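Local coordinates for protein N-(5'-phosphoribosyl)anthranilate isomerase (Jonesia denitrificans, PDB 4WUI) that probably catalyses the isomerisation of N-(5-phosphoribosyl)anthranilate to 1-(2-carboxyphenylamino)-1-deoxyribulose 5-phosphate, the third of five steps from chorismate to tryptophan, at residues G29-A33 with P34-R38; H136-F140 with A141-H145. One frame throughout, in Å; residues are numbered along the deposited sequence. Where two conformers were deposited one is given.

Contact 1 (G29-A33 with P34-R38)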
loop_
_atom_site.group_PDB
_atom_site.type_symbol
_atom_site.label_atom_id
_atom_site.label_comp_id
_atom_site.label_asym_id
_atom_site.label_seq_id
_atom_site.Cartn_x
_atom_site.Cartn_y
_atom_site.Cartn_z
ATOM N N GLY A 29 4.745 3.372 -2.632
ATOM C CA GLY A 29 3.854 3.376 -3.772
ATOM C C GLY A 29 3.844 4.685 -4.538
ATOM O O GLY A 29 3.817 5.754 -3.959
ATOM N N PHE A 30 3.833 4.549 -5.856
ATOM C CA PHE A 30 3.705 5.650 -6.815
ATOM C C PHE A 30 2.406 5.421 -7.568
ATOM O O PHE A 30 2.248 4.393 -8.246
ATOM C CB PHE A 30 4.897 5.663 -7.772
ATOM C CG PHE A 30 6.219 5.867 -7.080
ATOM C CD1 PHE A 30 6.465 7.016 -6.322
ATOM C CD2 PHE A 30 7.237 4.931 -7.176
ATOM C CE1 PHE A 30 7.690 7.192 -5.683
ATOM C CE2 PHE A 30 8.456 5.134 -6.514
ATOM C CZ PHE A 30 8.667 6.258 -5.783
ATOM N N VAL A 31 1.475 6.351 -7.416
ATOM C CA VAL A 31 0.144 6.206 -7.965
ATOM C C VAL A 31 0.066 6.758 -9.378
ATOM O O VAL A 31 0.475 7.887 -9.640
ATOM C CB VAL A 31 -0.872 6.907 -7.053
ATOM C CG1 VAL A 31 -2.259 7.011 -7.697
ATOM C CG2 VAL A 31 -0.938 6.218 -5.714
ATOM N N HIS A 32 -0.474 5.945 -10.286
ATOM C CA HIS A 32 -0.793 6.346 -11.626
ATOM C C HIS A 32 -2.274 6.087 -11.793
ATOM O O HIS A 32 -2.695 4.944 -11.937
ATOM C CB HIS A 32 0.006 5.550 -12.645
ATOM C CG HIS A 32 -0.256 5.960 -14.048
ATOM N ND1 HIS A 32 0.250 7.113 -14.620
ATOM C CD2 HIS A 32 -0.975 5.348 -15.005
ATOM C CE1 HIS A 32 -0.166 7.200 -15.868
ATOM N NE2 HIS A 32 -0.913 6.144 -16.125
ATOM N N ALA A 33 -3.052 7.154 -11.655
ATOM C CA ALA A 33 -4.524 7.076 -11.554
ATOM C C ALA A 33 -4.996 8.509 -11.690
ATOM O O ALA A 33 -4.966 9.268 -10.729
ATOM C CB ALA A 33 -4.966 6.503 -10.219
ATOM N N PRO A 34 -5.384 8.919 -12.905
ATOM C CA PRO A 34 -5.728 10.328 -13.153
ATOM C C PRO A 34 -6.844 10.897 -12.292
ATOM O O PRO A 34 -7.027 12.111 -12.254
ATOM C CB PRO A 34 -6.128 10.331 -14.634
ATOM C CG PRO A 34 -5.321 9.239 -15.226
ATOM C CD PRO A 34 -5.334 8.160 -14.179
ATOM N N THR A 35 -7.629 10.052 -11.655
ATOM C CA THR A 35 -8.674 10.501 -10.744
ATOM C C THR A 35 -8.175 10.791 -9.334
ATOM O O THR A 35 -8.978 11.212 -8.501
ATOM C CB THR A 35 -9.826 9.459 -10.658
ATOM O OG1 THR A 35 -9.315 8.211 -10.193
ATOM C CG2 THR A 35 -10.448 9.253 -12.023
ATOM N N SER A 36 -6.895 10.540 -9.056
ATOM C CA SER A 36 -6.345 10.666 -7.697
ATOM C C SER A 36 -5.518 11.922 -7.561
ATOM O O SER A 36 -4.756 12.275 -8.472
ATOM C CB SER A 36 -5.417 9.489 -7.407
ATOM O OG SER A 36 -4.674 9.687 -6.214
ATOM N N PRO A 37 -5.561 12.556 -6.383
ATOM C CA PRO A 37 -4.662 13.691 -6.144
ATOM C C PRO A 37 -3.196 13.278 -6.023
ATOM O O PRO A 37 -2.333 14.153 -6.027
ATOM C CB PRO A 37 -5.155 14.273 -4.824
ATOM C CG PRO A 37 -5.758 13.096 -4.106
ATOM C CD PRO A 37 -6.425 12.292 -5.222
ATOM N N ARG A 38 -2.922 11.985 -5.902
ATOM C CA ARG A 38 -1.562 11.466 -5.840
ATOM C C ARG A 38 -1.028 11.050 -7.209
ATOM O O ARG A 38 0.075 10.520 -7.299
ATOM C CB ARG A 38 -1.493 10.311 -4.823
ATOM C CG ARG A 38 -1.866 10.749 -3.427
ATOM C CD ARG A 38 -3.127 10.134 -2.932
ATOM N NE ARG A 38 -3.550 10.704 -1.671
ATOM C CZ ARG A 38 -4.815 10.840 -1.335
ATOM N NH1 ARG A 38 -5.784 10.373 -2.106
ATOM N NH2 ARG A 38 -5.108 11.455 -0.218
HETATM O O HOH W 1 1.858 8.785 -5.911
#

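Contact 2 (H136-F140 with A141-H145)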
loop_
_atom_site.group_PDB
_atom_site.type_symbol
_atom_site.label_atom_id
_atom_site.label_comp_id
_atom_site.label_asym_id
_atom_site.label_seq_id
_atom_site.Cartn_x
_atom_site.Cartn_y
_atom_site.Cartn_z
ATOM N N HIS A 136 -13.253 5.928 18.510
ATOM C CA HIS A 136 -12.135 6.291 19.389
ATOM C C HIS A 136 -11.071 5.209 19.411
ATOM O O HIS A 136 -9.875 5.490 19.601
ATOM C CB HIS A 136 -12.635 6.522 20.821
ATOM C CG HIS A 136 -13.323 7.832 21.022
ATOM N ND1 HIS A 136 -13.396 8.799 20.041
ATOM C CD2 HIS A 136 -13.951 8.344 22.105
ATOM C CE1 HIS A 136 -14.059 9.843 20.504
ATOM N NE2 HIS A 136 -14.405 9.593 21.756
ATOM N N THR A 137 -11.507 3.956 19.260
ATOM C CA THR A 137 -10.590 2.837 19.227
ATOM C C THR A 137 -10.847 1.985 17.980
ATOM O O THR A 137 -11.950 2.003 17.432
ATOM C CB THR A 137 -10.672 1.979 20.539
ATOM O OG1 THR A 137 -11.967 1.375 20.659
ATOM C CG2 THR A 137 -10.398 2.834 21.788
ATOM N N TRP A 138 -9.826 1.246 17.551
ATOM C CA TRP A 138 -9.842 0.504 16.297
ATOM C C TRP A 138 -10.864 -0.630 16.360
ATOM O O TRP A 138 -10.831 -1.437 17.297
ATOM C CB TRP A 138 -8.455 -0.062 16.033
ATOM C CG TRP A 138 -8.354 -0.860 14.791
ATOM C CD1 TRP A 138 -8.297 -2.244 14.708
ATOM C CD2 TRP A 138 -8.301 -0.381 13.449
ATOM N NE1 TRP A 138 -8.208 -2.627 13.402
ATOM C CE2 TRP A 138 -8.195 -1.507 12.602
ATOM C CE3 TRP A 138 -8.298 0.897 12.872
ATOM C CZ2 TRP A 138 -8.112 -1.378 11.206
ATOM C CZ3 TRP A 138 -8.196 1.020 11.492
ATOM C CH2 TRP A 138 -8.116 -0.108 10.683
ATOM N N ASP A 139 -11.739 -0.736 15.356
ATOM C CA ASP A 139 -12.796 -1.730 15.379
ATOM C C ASP A 139 -12.255 -3.057 14.867
ATOM O O ASP A 139 -12.470 -3.424 13.704
ATOM C CB ASP A 139 -14.006 -1.285 14.579
ATOM C CG ASP A 139 -15.163 -2.249 14.728
ATOM O OD1 ASP A 139 -15.062 -3.248 15.486
ATOM O OD2 ASP A 139 -16.183 -1.978 14.095
ATOM N N PHE A 140 -11.570 -3.791 15.732
ATOM C CA PHE A 140 -10.946 -5.028 15.296
ATOM C C PHE A 140 -11.978 -6.084 14.917
ATOM O O PHE A 140 -11.641 -7.037 14.196
ATOM C CB PHE A 140 -9.890 -5.556 16.259
ATOM C CG PHE A 140 -10.368 -5.913 17.654
ATOM C CD1 PHE A 140 -10.817 -7.211 17.942
ATOM C CD2 PHE A 140 -10.245 -5.004 18.697
ATOM C CE1 PHE A 140 -11.143 -7.551 19.248
ATOM C CE2 PHE A 140 -10.569 -5.354 20.005
ATOM C CZ PHE A 140 -11.029 -6.631 20.278
ATOM N N ALA A 141 -13.234 -5.924 15.326
ATOM C CA ALA A 141 -14.282 -6.833 14.912
ATOM C C ALA A 141 -14.532 -6.804 13.427
ATOM O O ALA A 141 -15.072 -7.768 12.873
ATOM C CB ALA A 141 -15.554 -6.560 15.632
ATOM N N ALA A 142 -14.192 -5.696 12.761
ATOM C CA ALA A 142 -14.406 -5.571 11.320
ATOM C C ALA A 142 -13.464 -6.467 10.504
ATOM O O ALA A 142 -13.709 -6.685 9.306
ATOM C CB ALA A 142 -14.258 -4.128 10.894
ATOM N N LEU A 143 -12.371 -6.928 11.119
ATOM C CA LEU A 143 -11.385 -7.776 10.436
ATOM C C LEU A 143 -11.627 -9.187 11.013
ATOM O O LEU A 143 -12.522 -9.883 10.537
ATOM C CB LEU A 143 -9.958 -7.242 10.618
ATOM C CG LEU A 143 -9.463 -6.099 9.697
ATOM C CD1 LEU A 143 -9.445 -6.488 8.248
ATOM C CD2 LEU A 143 -10.257 -4.848 9.909
ATOM N N ALA A 144 -10.887 -9.566 12.056
ATOM C CA ALA A 144 -11.211 -10.736 12.880
ATOM C C ALA A 144 -11.217 -11.999 12.011
ATOM O O ALA A 144 -10.183 -12.305 11.418
ATOM C CB ALA A 144 -12.500 -10.468 13.677
ATOM N N HIS A 145 -12.340 -12.717 11.928
ATOM C CA HIS A 145 -12.370 -13.946 11.143
ATOM C C HIS A 145 -12.079 -13.739 9.661
ATOM O O HIS A 145 -11.797 -14.705 8.960
ATOM C CB HIS A 145 -13.688 -14.706 11.319
ATOM C CG HIS A 145 -14.881 -14.049 10.710
ATOM N ND1 HIS A 145 -15.680 -13.154 11.394
ATOM C CD2 HIS A 145 -15.407 -14.145 9.466
ATOM C CE1 HIS A 145 -16.639 -12.719 10.591
ATOM N NE2 HIS A 145 -16.500 -13.318 9.426
HETATM O O HOH W 2 -9.101 -8.165 13.799
#

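Contact 1 (G29-A33 with P34-R38)
Ala33 and Ser36 are the two ends of a type I beta turn that follows the strand carrying Phe30 and Val31. One direct hydrogen bond closes it: Ser36 N donates to Ala33 O over 2.9 Å, fairly straight at 159°, with the donor raised 40° out of the carbonyl plane. Pro34 and Thr35 fill the two corners. A second polar link uses water 1, which accepts from Val31 N at 2.9 Å and donates to Arg38 O at 2.8 Å, bridging the strand backbone to the residue two places beyond the beta turn.

Within 34-38, Ser36 OG lies anti to its own backbone N (chi1 169°), and from there it accepts from Arg38 N at 2.9 Å, which makes an ST turn directly after the beta turn. An alanine here removes OG, and Arg38 N would probably lose its side-chain acceptor, and the bend from Ser36 to Arg38 the bond that fixes it.

The van der Waals contacts are modest and lie inside the bend. Val31 CG1 approaches the serine from the strand side, 4.0 Å from Ser36 CB, while Val31 CB and Arg38 CB stand 4.1 Å apart. Ala33 CB meets Ser36 CB at the same distance.

In the conformer given, Arg38 NH2 forms a salt bridge with Glu182. The bend opens the beta-alpha loop after the second strand, 27-32, of a TIM barrel, at the C-terminal end of that strand, where such barrels carry their active sites; it leads toward helix 42-50. Phe30 packs on Leu48 and Thr49 of that helix, His32 on Pro42 and Ile45, and Val31 touches Val61 of the adjoining parallel strand 57-62.

Contact 2 (H136-F140 with A141-H145)
Ala141 meets Asp139 through both its backbone and its methyl group. Asp139 CG is anti to the backbone N (chi1 -174°), which carries the carboxylate forward along the chain; Ala141 N gives Asp139 OD1 a weak bond of 3.2 Å, bent to 128°, and Ala141 CB lies 3.4 Å from the same oxygen. Asp139 is also the centre of an inverse gamma turn, closed by a weak bond from Phe140 N to Trp138 O. At Ala142 the backbone bond is better formed, with N donating to Asp139 O at 3.0 Å and 159°. Leu143 N repeats the three-residue spacing to Phe140 O at 3.2 Å, the evidence for a short 3-10 turn. The leucine side chain turns back on Trp138, its CD2 obliquely placed 4.3 Å from Trp138 CZ2. Ala144 N reaches Phe140 O through water 2 instead, accepted by the water at 2.9 Å.

This turn belongs to the connection between barrel strands 124-128 and 152-155. Trp138 and Leu143 both pack on Leu154 of the latter strand; Trp138 also lies against Ala166 and Thr169 of helix 163-170, and its NE1 is hydrogen-bonded to Thr170.

How the contacts relate
Contacts 1 and 2 are separate local turns on one closed eight-stranded parallel barrel, in series along the chain. Their centres lie about 28 Å apart and their nearest atoms about 16 Å, so neither touches the other. From the chain centre to the contact centre is about 12 Å for contact 1 and about 19 Å for contact 2. His32 donates ND1 to Leu40 O, while its NE2 is hydrogen-bonded to a citric acid, probably from the crystallisation liquor; this is consistent with a pocket on the catalytic face, at the C-terminal strand ends. The strand of contact 1 packs on helix 42-50; Trp138 and Phe140 of contact 2 lie on helix 163-170, which follows the next strand.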